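Local atomic coordinates of amidohydrolase (Thermotoga maritima, PDB entry 3OOQ), a protein that probably hydrolyses cyclic amide bonds as a member of the amidohydrolase family, with allantoinase as its tentatively assigned activity. Residues G58-L68 against G110-G120; L150-K159 against R172-F183. One frame throughout, in Å; residues are numbered along the deposited sequence.

Contact 1 of 2, residues G58-L68 against G110-G120; sequences GFVDAHSHIGL and GGVTSVMIVPG
Two neighbouring parallel strands of the amidohydrolase TIM barrel meet where F59-D61 runs beside V112-I117, their axes 14° apart. The ladder starts with F59 N giving a nearly straight bond to G111 O and F59 O receiving T113 N, with a weaker bond from S114 N at the bulge there. D61 N and D61 O continue it to S114 O and M116 N. Past the corner at A62 and H63, where D61 OD1 takes H63 N through its anti lone pair in an Asx turn, a second bulge shifts the register and V118 N reaches S64 O at 3.1 Å.

H63 and H65 are the HxH pair that in this family commonly ends the first barrel strand at the metal centre. V118 CG1 sits over the H63 ring face, 3.5 Å from its centroid, a CH-pi contact, while H63 NE2 is hydrogen-bonded to K151 NZ. H65 ND1 donates to V118 O at 2.7 Å; the oxygen lies in the imidazole plane, at the ring edge. An alanine at H65 is likely to leave V118 O without this donor and the V118-G120 loop less firmly held.

I66 CG2 packs 3.9 Å from V115 CG2, and the I66 side chain also touches helix 103-108. Strand 125-133 flanks 112-117 on its other side, and helix 315-321 touches F59 and V112.

Contact 2 of 2, residues L150-K159 against R172-F183; sequences LKMAFGENPK and RMGTAGVIRDYF
Strand 150-153 and helix 172-183 run roughly antiparallel, at 152° with axes 10.2 Å apart, and F154 and T175 come together where the chain leaves the strand for helix 156-164. With no direct hydrogen bond between the segments, side-chain packing, backbone atoms of A153 and G155, and water make the contact.

At the strand end the methyl CE of selenomethionine M152 meets the edge of the F183 ring, 3.5 Å from CZ, and its SE lies in the ring plane, a Met-aromatic contact made edge-on. M152 CG stands anti to its carbonyl carbon (chi1 -61°), and a bend at chi3 carries CE to that edge. One helical turn back, I179 CD1 reaches F154 CZ at 3.6 Å, while helix 230-243 packs against the same phenylalanine. T175 divides its two branches: CG2, anti to the backbone N, lies 3.4 Å from A153 O and also touches P158 CG, whereas OG1 shares a water with G155 O, 2.7 Å from each oxygen.

The guanidinium of R172 spreads over the backbone of G155, whose carbonyl carbon lies over one of its faces. Two waters lie at its edge, one bridging NH2 to E156 OE2, which also accepts a hydrogen bond from E282 N, the other bound by NH1 and, weakly, by K159 NZ. R172 NE forms a salt bridge with D232.

K159 NZ and R172 NH1 approach to 3.4 Å because both grip D79 of a third subunit, NZ at OD2 and NH1 at OD1. That carboxylate probably balances their charge, which places the polar end of this contact at the subunit interface, while its apolar end fastens the long helix to the barrel wall.

Contact 1 closes before contact 2 opens along the chain, and their centres lie 24 Å apart, about 6 and 21 Å from the centre of the chain. One sheet joins them: strand 54-64 pairs with 112-117, which leads through 125-133 to 143-153. K151 is the direct meeting point, its NZ 2.8 Å from P119 O, a probable hydrogen bond, with H63 the other residue of contact 1 that this amine reaches. Neighbouring residues of that strand, L150 and M152, turn to helix 172-198 instead. A single strand thus connects the barrel interior, near the histidine pair, with the periphery, where another subunit packs against contact 2.

Contact 1 of 2, residues G58-L68 against G110-G120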
ATOM      1  N   GLY F  58       9.376   9.286  51.285  1.00 21.87           N
ATOM      2  CA  GLY F  58       8.872   9.417  49.910  1.00 21.64           C
ATOM      3  C   GLY F  58       8.471   8.043  49.389  1.00 22.77           C
ATOM      4  O   GLY F  58       9.140   7.042  49.688  1.00 22.59           O
ATOM      5  N   PHE F  59       7.390   7.984  48.609  1.00 24.11           N
ATOM      6  CA  PHE F  59       6.986   6.725  47.963  1.00 25.19           C
ATOM      7  C   PHE F  59       7.882   6.388  46.794  1.00 24.97           C
ATOM      8  O   PHE F  59       8.489   7.269  46.179  1.00 24.81           O
ATOM      9  CB  PHE F  59       5.522   6.743  47.525  1.00 26.13           C
ATOM     10  CG  PHE F  59       4.557   6.956  48.659  1.00 26.95           C
ATOM     11  CD1 PHE F  59       4.602   6.142  49.783  1.00 27.16           C
ATOM     12  CD2 PHE F  59       3.586   7.961  48.589  1.00 27.52           C
ATOM     13  CE1 PHE F  59       3.708   6.326  50.838  1.00 27.14           C
ATOM     14  CE2 PHE F  59       2.688   8.155  49.644  1.00 27.03           C
ATOM     15  CZ  PHE F  59       2.743   7.332  50.763  1.00 28.08           C
ATOM     16  N   VAL F  60       7.970   5.091  46.515  1.00 24.43           N
ATOM     17  CA  VAL F  60       8.928   4.563  45.572  1.00 23.71           C
ATOM     18  C   VAL F  60       8.156   3.677  44.610  1.00 22.83           C
ATOM     19  O   VAL F  60       7.593   2.662  45.010  1.00 21.94           O
ATOM     20  CB  VAL F  60      10.035   3.744  46.297  1.00 24.17           C
ATOM     21  CG1 VAL F  60      11.063   3.220  45.319  1.00 21.53           C
ATOM     22  CG2 VAL F  60      10.710   4.576  47.418  1.00 22.59           C
ATOM     23  N   ASP F  61       8.098   4.078  43.349  1.00 22.69           N
ATOM     24  CA  ASP F  61       7.423   3.253  42.361  1.00 23.55           C
ATOM     25  C   ASP F  61       8.430   2.418  41.601  1.00 22.94           C
ATOM     26  O   ASP F  61       9.265   2.953  40.863  1.00 23.55           O
ATOM     27  CB  ASP F  61       6.606   4.094  41.382  1.00 24.76           C
ATOM     28  CG  ASP F  61       5.567   3.271  40.652  1.00 33.93           C
ATOM     29  OD1 ASP F  61       5.914   2.203  40.114  1.00 25.74           O
ATOM     30  OD2 ASP F  61       4.393   3.680  40.622  1.00 25.88           O
ATOM     31  N   ALA F  62       8.346   1.107  41.783  1.00 21.51           N
ATOM     32  CA  ALA F  62       9.332   0.212  41.194  1.00 21.80           C
ATOM     33  C   ALA F  62       9.239   0.019  39.656  1.00 21.30           C
ATOM     34  O   ALA F  62      10.094  -0.622  39.078  1.00 20.40           O
ATOM     35  CB  ALA F  62       9.297  -1.123  41.899  1.00 21.79           C
ATOM     36  N   HIS F  63       8.236   0.600  38.995  1.00 21.89           N
ATOM     37  CA  HIS F  63       8.079   0.405  37.539  1.00 21.77           C
ATOM     38  C   HIS F  63       7.260   1.540  36.949  1.00 21.48           C
ATOM     39  O   HIS F  63       6.048   1.607  37.154  1.00 20.61           O
ATOM     40  CB  HIS F  63       7.418  -0.948  37.238  1.00 22.09           C
ATOM     41  CG  HIS F  63       7.390  -1.308  35.781  1.00 25.53           C
ATOM     42  ND1 HIS F  63       6.603  -0.642  34.861  1.00 23.95           N
ATOM     43  CD2 HIS F  63       8.065  -2.255  35.083  1.00 23.10           C
ATOM     44  CE1 HIS F  63       6.774  -1.178  33.667  1.00 23.84           C
ATOM     45  NE2 HIS F  63       7.659  -2.152  33.770  1.00 25.56           N
ATOM     46  N   SER F  64       7.918   2.421  36.200  1.00 21.67           N
ATOM     47  CA  SER F  64       7.253   3.637  35.743  1.00 22.01           C
ATOM     48  C   SER F  64       7.708   4.094  34.366  1.00 22.08           C
ATOM     49  O   SER F  64       8.853   3.861  33.962  1.00 22.31           O
ATOM     50  CB  SER F  64       7.523   4.774  36.738  1.00 21.39           C
ATOM     51  OG  SER F  64       6.579   5.808  36.572  1.00 21.91           O
ATOM     52  N   HIS F  65       6.826   4.808  33.680  1.00 21.99           N
ATOM     53  CA  HIS F  65       7.217   5.476  32.448  1.00 22.74           C
ATOM     54  C   HIS F  65       7.118   7.001  32.543  1.00 21.75           C
ATOM     55  O   HIS F  65       7.191   7.685  31.540  1.00 21.53           O
ATOM     56  CB  HIS F  65       6.443   4.908  31.257  1.00 24.97           C
ATOM     57  CG  HIS F  65       6.359   3.411  31.264  1.00 29.30           C
ATOM     58  ND1 HIS F  65       7.459   2.603  31.062  1.00 27.18           N
ATOM     59  CD2 HIS F  65       5.317   2.575  31.493  1.00 27.45           C
ATOM     60  CE1 HIS F  65       7.096   1.335  31.135  1.00 28.89           C
ATOM     61  NE2 HIS F  65       5.800   1.287  31.397  1.00 29.75           N
ATOM     62  N   ILE F  66       7.008   7.534  33.762  1.00 21.37           N
ATOM     63  CA  ILE F  66       7.016   8.988  33.957  1.00 20.27           C
ATOM     64  C   ILE F  66       8.260   9.590  33.310  1.00 19.86           C
ATOM     65  O   ILE F  66       9.333   8.979  33.310  1.00 20.09           O
ATOM     66  CB  ILE F  66       6.885   9.394  35.451  1.00 20.53           C
ATOM     67  CG1 ILE F  66       6.532  10.888  35.570  1.00 18.40           C
ATOM     68  CG2 ILE F  66       8.179   9.036  36.253  1.00 18.44           C
ATOM     69  CD1 ILE F  66       5.794  11.268  36.849  1.00 20.52           C
ATOM     70  N   GLY F  67       8.114  10.769  32.725  1.00 21.30           N
ATOM     71  CA  GLY F  67       9.219  11.407  32.029  1.00 22.38           C
ATOM     72  C   GLY F  67       9.468  10.852  30.634  1.00 23.71           C
ATOM     73  O   GLY F  67       9.998  11.565  29.777  1.00 24.61           O
ATOM     74  N   LEU F  68       9.104   9.589  30.404  1.00 24.40           N
ATOM     75  CA  LEU F  68       9.235   8.967  29.068  1.00 25.82           C
ATOM     76  C   LEU F  68       8.046   9.252  28.153  1.00 26.56           C
ATOM     77  O   LEU F  68       8.206   9.421  26.939  1.00 27.28           O
ATOM     78  CB  LEU F  68       9.403   7.438  29.169  1.00 26.33           C
ATOM     79  CG  LEU F  68      10.702   6.833  29.682  1.00 26.50           C
ATOM     80  CD1 LEU F  68      10.665   5.326  29.483  1.00 26.87           C
ATOM     81  CD2 LEU F  68      11.873   7.391  28.911  1.00 27.60           C
ATOM     82  N   GLY F 110       1.743  14.055  45.050  1.00 22.47           N
ATOM     83  CA  GLY F 110       1.167  12.813  45.563  1.00 22.64           C
ATOM     84  C   GLY F 110       2.122  12.024  46.450  1.00 22.67           C
ATOM     85  O   GLY F 110       1.835  10.896  46.853  1.00 22.38           O
ATOM     86  N   GLY F 111       3.278  12.610  46.728  1.00 23.27           N
ATOM     87  CA  GLY F 111       4.202  12.060  47.705  1.00 23.45           C
ATOM     88  C   GLY F 111       5.178  11.038  47.181  1.00 22.97           C
ATOM     89  O   GLY F 111       5.794  10.338  47.966  1.00 23.47           O
ATOM     90  N   VAL F 112       5.329  10.957  45.857  1.00 22.69           N
ATOM     91  CA  VAL F 112       6.277  10.044  45.223  1.00 21.65           C
ATOM     92  C   VAL F 112       7.603  10.746  44.935  1.00 21.62           C
ATOM     93  O   VAL F 112       7.640  11.804  44.292  1.00 21.33           O
ATOM     94  CB  VAL F 112       5.706   9.467  43.896  1.00 21.75           C
ATOM     95  CG1 VAL F 112       6.685   8.470  43.281  1.00 19.12           C
ATOM     96  CG2 VAL F 112       4.369   8.779  44.157  1.00 20.19           C
ATOM     97  N   THR F 113       8.704  10.153  45.386  1.00 21.49           N
ATOM     98  CA  THR F 113       9.997  10.815  45.243  1.00 22.16           C
ATOM     99  C   THR F 113      10.988  10.065  44.357  1.00 22.57           C
ATOM    100  O   THR F 113      11.852  10.682  43.743  1.00 24.08           O
ATOM    101  CB  THR F 113      10.648  11.071  46.622  1.00 22.94           C
ATOM    102  OG1 THR F 113      10.756   9.828  47.328  1.00 23.02           O
ATOM    103  CG2 THR F 113       9.821  12.053  47.435  1.00 23.06           C
ATOM    104  N   SER F 114      10.873   8.743  44.300  1.00 21.98           N
ATOM    105  CA  SER F 114      11.799   7.897  43.520  1.00 22.17           C
ATOM    106  C   SER F 114      11.031   6.902  42.655  1.00 21.68           C
ATOM    107  O   SER F 114       9.994   6.391  43.069  1.00 21.64           O
ATOM    108  CB  SER F 114      12.744   7.110  44.451  1.00 22.30           C
ATOM    109  OG  SER F 114      13.602   7.975  45.188  1.00 28.60           O
ATOM    110  N   VAL F 115      11.553   6.614  41.468  1.00 20.87           N
ATOM    111  CA  VAL F 115      10.942   5.635  40.573  1.00 20.64           C
ATOM    112  C   VAL F 115      12.020   4.929  39.770  1.00 21.22           C
ATOM    113  O   VAL F 115      13.095   5.485  39.514  1.00 21.41           O
ATOM    114  CB  VAL F 115       9.930   6.294  39.550  1.00 20.71           C
ATOM    115  CG1 VAL F 115       8.855   7.118  40.264  1.00 23.51           C
ATOM    116  CG2 VAL F 115      10.671   7.206  38.576  1.00 23.29           C
HETATM  117  N   MSE F 116      11.738   3.703  39.369  1.00 23.05           N
HETATM  118  CA  MSE F 116      12.465   3.156  38.243  1.00 25.64           C
HETATM  119  C   MSE F 116      11.761   3.518  36.924  1.00 23.84           C
HETATM  120  O   MSE F 116      10.605   3.151  36.686  1.00 22.66           O
HETATM  121  CB  MSE F 116      12.708   1.657  38.331  1.00 30.44           C
HETATM  122  CG  MSE F 116      13.877   1.296  37.384  1.00 20.94           C
HETATM  123 SE   MSE F 116      14.201  -0.503  37.094  1.00 39.63          SE
HETATM  124  CE  MSE F 116      12.405  -1.096  36.536  1.00 22.10           C
ATOM    125  N   ILE F 117      12.470   4.275  36.093  1.00 22.71           N
ATOM    126  CA  ILE F 117      12.023   4.535  34.743  1.00 21.96           C
ATOM    127  C   ILE F 117      12.507   3.373  33.892  1.00 21.29           C
ATOM    128  O   ILE F 117      13.662   2.931  34.007  1.00 21.60           O
ATOM    129  CB  ILE F 117      12.536   5.886  34.198  1.00 23.04           C
ATOM    130  CG1 ILE F 117      14.052   6.011  34.391  1.00 26.24           C
ATOM    131  CG2 ILE F 117      11.758   7.025  34.859  1.00 26.43           C
ATOM    132  CD1 ILE F 117      14.716   7.183  33.655  1.00 24.26           C
ATOM    133  N   VAL F 118      11.614   2.862  33.054  1.00 20.67           N
ATOM    134  CA  VAL F 118      11.866   1.638  32.303  1.00 20.01           C
ATOM    135  C   VAL F 118      11.155   1.740  30.927  1.00 19.84           C
ATOM    136  O   VAL F 118      10.112   2.397  30.819  1.00 19.87           O
ATOM    137  CB  VAL F 118      11.404   0.429  33.167  1.00 20.33           C
ATOM    138  CG1 VAL F 118       9.883   0.429  33.392  1.00 19.58           C
ATOM    139  CG2 VAL F 118      11.869  -0.887  32.634  1.00 19.42           C
ATOM    140  N   PRO F 119      11.719   1.111  29.875  1.00 20.12           N
ATOM    141  CA  PRO F 119      10.928   0.981  28.653  1.00 20.08           C
ATOM    142  C   PRO F 119       9.625   0.189  28.902  1.00 20.52           C
ATOM    143  O   PRO F 119       9.486  -0.513  29.928  1.00 20.19           O
ATOM    144  CB  PRO F 119      11.850   0.194  27.708  1.00 20.22           C
ATOM    145  CG  PRO F 119      13.231   0.372  28.230  1.00 19.57           C
ATOM    146  CD  PRO F 119      13.061   0.502  29.738  1.00 20.55           C
ATOM    147  N   GLY F 120       8.678   0.321  27.976  1.00 20.45           N
ATOM    148  CA  GLY F 120       7.414  -0.407  28.025  1.00 20.83           C
ATOM    149  C   GLY F 120       7.537  -1.864  27.571  1.00 22.05           C
ATOM    150  O   GLY F 120       8.611  -2.479  27.641  1.00 22.68           O
TER

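Contact 2 of 2, residues L150-K159 against R172-F183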
ATOM      1  N   LEU F 150      17.118  -4.971  33.135  1.00 18.46           N
ATOM      2  CA  LEU F 150      16.881  -5.118  31.710  1.00 18.19           C
ATOM      3  C   LEU F 150      15.432  -5.560  31.526  1.00 18.27           C
ATOM      4  O   LEU F 150      15.054  -6.659  31.942  1.00 19.44           O
ATOM      5  CB  LEU F 150      17.848  -6.128  31.077  1.00 18.46           C
ATOM      6  CG  LEU F 150      17.682  -6.361  29.554  1.00 19.07           C
ATOM      7  CD1 LEU F 150      17.772  -5.039  28.806  1.00 19.12           C
ATOM      8  CD2 LEU F 150      18.733  -7.340  29.019  1.00 18.87           C
ATOM      9  N   LYS F 151      14.635  -4.696  30.913  1.00 18.01           N
ATOM     10  CA  LYS F 151      13.192  -4.916  30.678  1.00 18.18           C
ATOM     11  C   LYS F 151      12.961  -5.923  29.563  1.00 18.85           C
ATOM     12  O   LYS F 151      13.585  -5.827  28.506  1.00 18.61           O
ATOM     13  CB  LYS F 151      12.526  -3.578  30.308  1.00 18.55           C
ATOM     14  CG  LYS F 151      11.024  -3.614  30.017  1.00 21.82           C
ATOM     15  CD  LYS F 151      10.205  -4.234  31.186  1.00 21.01           C
ATOM     16  CE  LYS F 151       8.698  -4.201  30.938  1.00 21.65           C
ATOM     17  NZ  LYS F 151       8.204  -2.792  30.893  1.00 22.28           N
HETATM   18  N   MSE F 152      12.064  -6.876  29.809  1.00 19.82           N
HETATM   19  CA  MSE F 152      11.667  -7.873  28.819  1.00 21.64           C
HETATM   20  C   MSE F 152      10.164  -8.018  28.910  1.00 19.80           C
HETATM   21  O   MSE F 152       9.578  -7.616  29.909  1.00 19.34           O
HETATM   22  CB  MSE F 152      12.347  -9.225  29.084  1.00 24.92           C
HETATM   23  CG  MSE F 152      13.851  -9.129  29.009  1.00 26.08           C
HETATM   24 SE   MSE F 152      14.762 -10.770  29.513  1.00 33.22          SE
HETATM   25  CE  MSE F 152      16.331  -9.963  30.359  1.00 25.52           C
ATOM     26  N   ALA F 153       9.545  -8.573  27.867  1.00 18.59           N
ATOM     27  CA  ALA F 153       8.078  -8.669  27.808  1.00 17.51           C
ATOM     28  C   ALA F 153       7.593  -9.937  27.151  1.00 17.55           C
ATOM     29  O   ALA F 153       8.160 -10.364  26.150  1.00 17.26           O
ATOM     30  CB  ALA F 153       7.483  -7.460  27.089  1.00 16.61           C
ATOM     31  N   PHE F 154       6.516 -10.484  27.723  1.00 17.24           N
ATOM     32  CA  PHE F 154       5.862 -11.720  27.311  1.00 18.21           C
ATOM     33  C   PHE F 154       4.404 -11.408  27.106  1.00 18.52           C
ATOM     34  O   PHE F 154       3.957 -10.307  27.437  1.00 18.84           O
ATOM     35  CB  PHE F 154       5.991 -12.775  28.436  1.00 18.94           C
ATOM     36  CG  PHE F 154       7.399 -13.218  28.661  1.00 16.35           C
ATOM     37  CD1 PHE F 154       8.274 -12.452  29.438  1.00 19.18           C
ATOM     38  CD2 PHE F 154       7.884 -14.336  28.019  1.00 18.48           C
ATOM     39  CE1 PHE F 154       9.605 -12.839  29.606  1.00 17.08           C
ATOM     40  CE2 PHE F 154       9.214 -14.727  28.181  1.00 17.36           C
ATOM     41  CZ  PHE F 154      10.068 -13.983  28.979  1.00 18.11           C
ATOM     42  N   GLY F 155       3.665 -12.364  26.551  1.00 19.02           N
ATOM     43  CA  GLY F 155       2.216 -12.240  26.426  1.00 18.73           C
ATOM     44  C   GLY F 155       1.801 -11.452  25.192  1.00 18.04           C
ATOM     45  O   GLY F 155       2.506 -11.452  24.182  1.00 18.18           O
ATOM     46  N   GLU F 156       0.644 -10.799  25.270  1.00 17.45           N
ATOM     47  CA  GLU F 156      -0.018 -10.227  24.082  1.00 17.84           C
ATOM     48  C   GLU F 156       0.743  -9.086  23.431  1.00 18.30           C
ATOM     49  O   GLU F 156       0.793  -9.011  22.200  1.00 18.82           O
ATOM     50  CB  GLU F 156      -1.445  -9.751  24.410  1.00 18.42           C
ATOM     51  CG  GLU F 156      -2.425 -10.874  24.805  1.00 21.82           C
ATOM     52  CD  GLU F 156      -3.811 -10.348  25.166  1.00 18.63           C
ATOM     53  OE1 GLU F 156      -4.221  -9.307  24.615  1.00 22.21           O
ATOM     54  OE2 GLU F 156      -4.506 -10.978  25.990  1.00 22.45           O
ATOM     55  N   ASN F 157       1.346  -8.209  24.244  1.00 18.88           N
ATOM     56  CA  ASN F 157       1.942  -6.967  23.721  1.00 20.20           C
ATOM     57  C   ASN F 157       3.039  -7.207  22.677  1.00 20.42           C
ATOM     58  O   ASN F 157       2.902  -6.751  21.547  1.00 21.17           O
ATOM     59  CB  ASN F 157       2.395  -6.000  24.858  1.00 20.45           C
ATOM     60  CG  ASN F 157       1.227  -5.454  25.675  1.00 29.95           C
ATOM     61  OD1 ASN F 157       0.072  -5.690  25.352  1.00 21.45           O
ATOM     62  ND2 ASN F 157       1.535  -4.731  26.757  1.00 20.65           N
ATOM     63  N   PRO F 158       4.111  -7.959  23.026  1.00 20.12           N
ATOM     64  CA  PRO F 158       5.164  -8.150  22.010  1.00 19.34           C
ATOM     65  C   PRO F 158       4.719  -8.877  20.722  1.00 18.85           C
ATOM     66  O   PRO F 158       5.151  -8.501  19.637  1.00 17.80           O
ATOM     67  CB  PRO F 158       6.240  -8.969  22.747  1.00 19.03           C
ATOM     68  CG  PRO F 158       5.501  -9.627  23.917  1.00 21.26           C
ATOM     69  CD  PRO F 158       4.463  -8.603  24.315  1.00 20.14           C
ATOM     70  N   LYS F 159       3.867  -9.894  20.834  1.00 18.58           N
ATOM     71  CA  LYS F 159       3.385 -10.578  19.640  1.00 19.63           C
ATOM     72  C   LYS F 159       2.376  -9.760  18.798  1.00 19.66           C
ATOM     73  O   LYS F 159       2.287  -9.982  17.596  1.00 20.15           O
ATOM     74  CB  LYS F 159       2.820 -11.969  19.977  1.00 20.72           C
ATOM     75  CG  LYS F 159       1.499 -11.978  20.752  1.00 19.84           C
ATOM     76  CD  LYS F 159       0.891 -13.416  20.805  1.00 22.61           C
ATOM     77  CE  LYS F 159      -0.456 -13.439  21.551  1.00 20.62           C
ATOM     78  NZ  LYS F 159      -1.226 -14.675  21.210  1.00 23.44           N
ATOM     79  N   ARG F 172       3.400 -16.428  21.196  1.00 16.35           N
ATOM     80  CA  ARG F 172       4.142 -16.690  22.436  1.00 17.10           C
ATOM     81  C   ARG F 172       5.366 -17.586  22.225  1.00 17.20           C
ATOM     82  O   ARG F 172       6.389 -17.361  22.852  1.00 17.17           O
ATOM     83  CB  ARG F 172       3.209 -17.282  23.511  1.00 17.37           C
ATOM     84  CG  ARG F 172       2.270 -16.242  24.138  1.00 16.85           C
ATOM     85  CD  ARG F 172       1.402 -16.862  25.251  1.00 17.79           C
ATOM     86  NE  ARG F 172       0.648 -15.836  25.982  1.00 16.32           N
ATOM     87  CZ  ARG F 172      -0.513 -15.307  25.594  1.00 16.54           C
ATOM     88  NH1 ARG F 172      -1.085 -15.671  24.448  1.00 15.75           N
ATOM     89  NH2 ARG F 172      -1.092 -14.383  26.347  1.00 16.01           N
HETATM   90  N   MSE F 173       5.263 -18.593  21.350  1.00 17.51           N
HETATM   91  CA  MSE F 173       6.392 -19.473  21.037  1.00 18.96           C
HETATM   92  C   MSE F 173       7.565 -18.654  20.508  1.00 17.65           C
HETATM   93  O   MSE F 173       8.719 -18.888  20.882  1.00 16.86           O
HETATM   94  CB  MSE F 173       6.040 -20.520  19.962  1.00 21.93           C
HETATM   95  CG  MSE F 173       4.758 -21.317  20.175  1.00 21.24           C
HETATM   96 SE   MSE F 173       4.733 -22.777  18.880  1.00 27.92          SE
HETATM   97  CE  MSE F 173       4.411 -21.662  17.256  1.00 20.33           C
ATOM     98  N   GLY F 174       7.242 -17.724  19.608  1.00 16.73           N
ATOM     99  CA  GLY F 174       8.221 -16.839  18.988  1.00 16.18           C
ATOM    100  C   GLY F 174       8.851 -15.850  19.953  1.00 15.61           C
ATOM    101  O   GLY F 174      10.044 -15.612  19.871  1.00 15.99           O
ATOM    102  N   THR F 175       8.056 -15.262  20.847  1.00 15.23           N
ATOM    103  CA  THR F 175       8.592 -14.325  21.871  1.00 15.11           C
ATOM    104  C   THR F 175       9.674 -14.977  22.754  1.00 15.40           C
ATOM    105  O   THR F 175      10.750 -14.421  22.961  1.00 15.48           O
ATOM    106  CB  THR F 175       7.456 -13.802  22.747  1.00 14.92           C
ATOM    107  OG1 THR F 175       6.511 -13.139  21.909  1.00 17.60           O
ATOM    108  CG2 THR F 175       7.959 -12.832  23.848  1.00 16.63           C
ATOM    109  N   ALA F 176       9.363 -16.162  23.269  1.00 15.32           N
ATOM    110  CA  ALA F 176      10.320 -16.962  24.014  1.00 16.10           C
ATOM    111  C   ALA F 176      11.538 -17.336  23.152  1.00 17.05           C
ATOM    112  O   ALA F 176      12.678 -17.285  23.622  1.00 18.18           O
ATOM    113  CB  ALA F 176       9.621 -18.242  24.561  1.00 16.03           C
ATOM    114  N   GLY F 177      11.303 -17.741  21.907  1.00 16.18           N
ATOM    115  CA  GLY F 177      12.415 -18.019  21.007  1.00 17.13           C
ATOM    116  C   GLY F 177      13.359 -16.834  20.825  1.00 17.50           C
ATOM    117  O   GLY F 177      14.584 -17.003  20.821  1.00 18.46           O
ATOM    118  N   VAL F 178      12.793 -15.640  20.677  1.00 16.74           N
ATOM    119  CA  VAL F 178      13.595 -14.416  20.485  1.00 16.91           C
ATOM    120  C   VAL F 178      14.494 -14.152  21.709  1.00 16.96           C
ATOM    121  O   VAL F 178      15.672 -13.829  21.570  1.00 17.19           O
ATOM    122  CB  VAL F 178      12.681 -13.198  20.183  1.00 17.18           C
ATOM    123  CG1 VAL F 178      13.436 -11.874  20.325  1.00 22.41           C
ATOM    124  CG2 VAL F 178      12.092 -13.315  18.775  1.00 22.57           C
ATOM    125  N   ILE F 179      13.927 -14.286  22.903  1.00 16.68           N
ATOM    126  CA  ILE F 179      14.686 -14.070  24.126  1.00 17.04           C
ATOM    127  C   ILE F 179      15.757 -15.168  24.310  1.00 18.14           C
ATOM    128  O   ILE F 179      16.917 -14.874  24.611  1.00 18.44           O
ATOM    129  CB  ILE F 179      13.737 -13.955  25.336  1.00 16.13           C
ATOM    130  CG1 ILE F 179      12.862 -12.690  25.165  1.00 14.57           C
ATOM    131  CG2 ILE F 179      14.532 -13.907  26.677  1.00 14.26           C
ATOM    132  CD1 ILE F 179      11.610 -12.651  26.023  1.00 14.74           C
ATOM    133  N   ARG F 180      15.376 -16.421  24.086  1.00 18.39           N
ATOM    134  CA  ARG F 180      16.352 -17.515  24.152  1.00 20.11           C
ATOM    135  C   ARG F 180      17.509 -17.319  23.186  1.00 20.17           C
ATOM    136  O   ARG F 180      18.681 -17.586  23.511  1.00 20.17           O
ATOM    137  CB  ARG F 180      15.701 -18.837  23.789  1.00 21.46           C
ATOM    138  CG  ARG F 180      15.249 -19.631  24.934  1.00 33.56           C
ATOM    139  CD  ARG F 180      15.249 -21.154  24.621  1.00 24.23           C
ATOM    140  NE  ARG F 180      14.668 -21.734  25.804  1.00 33.83           N
ATOM    141  CZ  ARG F 180      13.368 -21.703  26.065  1.00 26.06           C
ATOM    142  NH1 ARG F 180      12.909 -22.213  27.204  1.00 34.05           N
ATOM    143  NH2 ARG F 180      12.520 -21.197  25.168  1.00 33.57           N
ATOM    144  N   ASP F 181      17.167 -16.901  21.973  1.00 19.66           N
ATOM    145  CA  ASP F 181      18.160 -16.690  20.950  1.00 20.03           C
ATOM    146  C   ASP F 181      19.122 -15.597  21.434  1.00 18.94           C
ATOM    147  O   ASP F 181      20.333 -15.748  21.310  1.00 18.89           O
ATOM    148  CB  ASP F 181      17.475 -16.315  19.629  1.00 21.59           C
ATOM    149  CG  ASP F 181      18.446 -16.046  18.529  1.00 27.57           C
ATOM    150  OD1 ASP F 181      18.966 -17.015  17.952  1.00 24.25           O
ATOM    151  OD2 ASP F 181      18.703 -14.861  18.236  1.00 23.83           O
ATOM    152  N   TYR F 182      18.568 -14.513  21.988  1.00 18.30           N
ATOM    153  CA  TYR F 182      19.361 -13.393  22.462  1.00 18.23           C
ATOM    154  C   TYR F 182      20.410 -13.857  23.473  1.00 18.54           C
ATOM    155  O   TYR F 182      21.614 -13.600  23.322  1.00 18.21           O
ATOM    156  CB  TYR F 182      18.473 -12.305  23.085  1.00 17.16           C
ATOM    157  CG  TYR F 182      19.249 -11.218  23.817  1.00 19.03           C
ATOM    158  CD1 TYR F 182      20.144 -10.385  23.130  1.00 16.96           C
ATOM    159  CD2 TYR F 182      19.106 -11.036  25.196  1.00 17.16           C
ATOM    160  CE1 TYR F 182      20.857  -9.415  23.777  1.00 18.87           C
ATOM    161  CE2 TYR F 182      19.814 -10.017  25.866  1.00 19.25           C
ATOM    162  CZ  TYR F 182      20.702  -9.230  25.143  1.00 17.48           C
ATOM    163  OH  TYR F 182      21.434  -8.246  25.769  1.00 18.89           O
ATOM    164  N   PHE F 183      19.962 -14.550  24.510  1.00 18.87           N
ATOM    165  CA  PHE F 183      20.910 -14.979  25.537  1.00 19.06           C
ATOM    166  C   PHE F 183      21.891 -16.055  25.033  1.00 19.97           C
ATOM    167  O   PHE F 183      23.028 -16.124  25.513  1.00 20.92           O
ATOM    168  CB  PHE F 183      20.189 -15.377  26.841  1.00 18.82           C
ATOM    169  CG  PHE F 183      19.718 -14.182  27.637  1.00 19.36           C
ATOM    170  CD1 PHE F 183      20.643 -13.348  28.264  1.00 19.24           C
ATOM    171  CD2 PHE F 183      18.363 -13.869  27.729  1.00 19.22           C
ATOM    172  CE1 PHE F 183      20.228 -12.215  28.981  1.00 19.01           C
ATOM    173  CE2 PHE F 183      17.934 -12.751  28.448  1.00 18.96           C
ATOM    174  CZ  PHE F 183      18.877 -11.923  29.084  1.00 19.02           C
TER
HETATM  175  O   HOH W   1       4.208 -13.391  23.341  1.00 16.41           O
HETATM  176  O   HOH W   2      -3.886 -13.604  26.019  1.00 11.58           O
HETATM  177  O   HOH W   3      -3.526 -14.694  23.635  1.00 23.74           O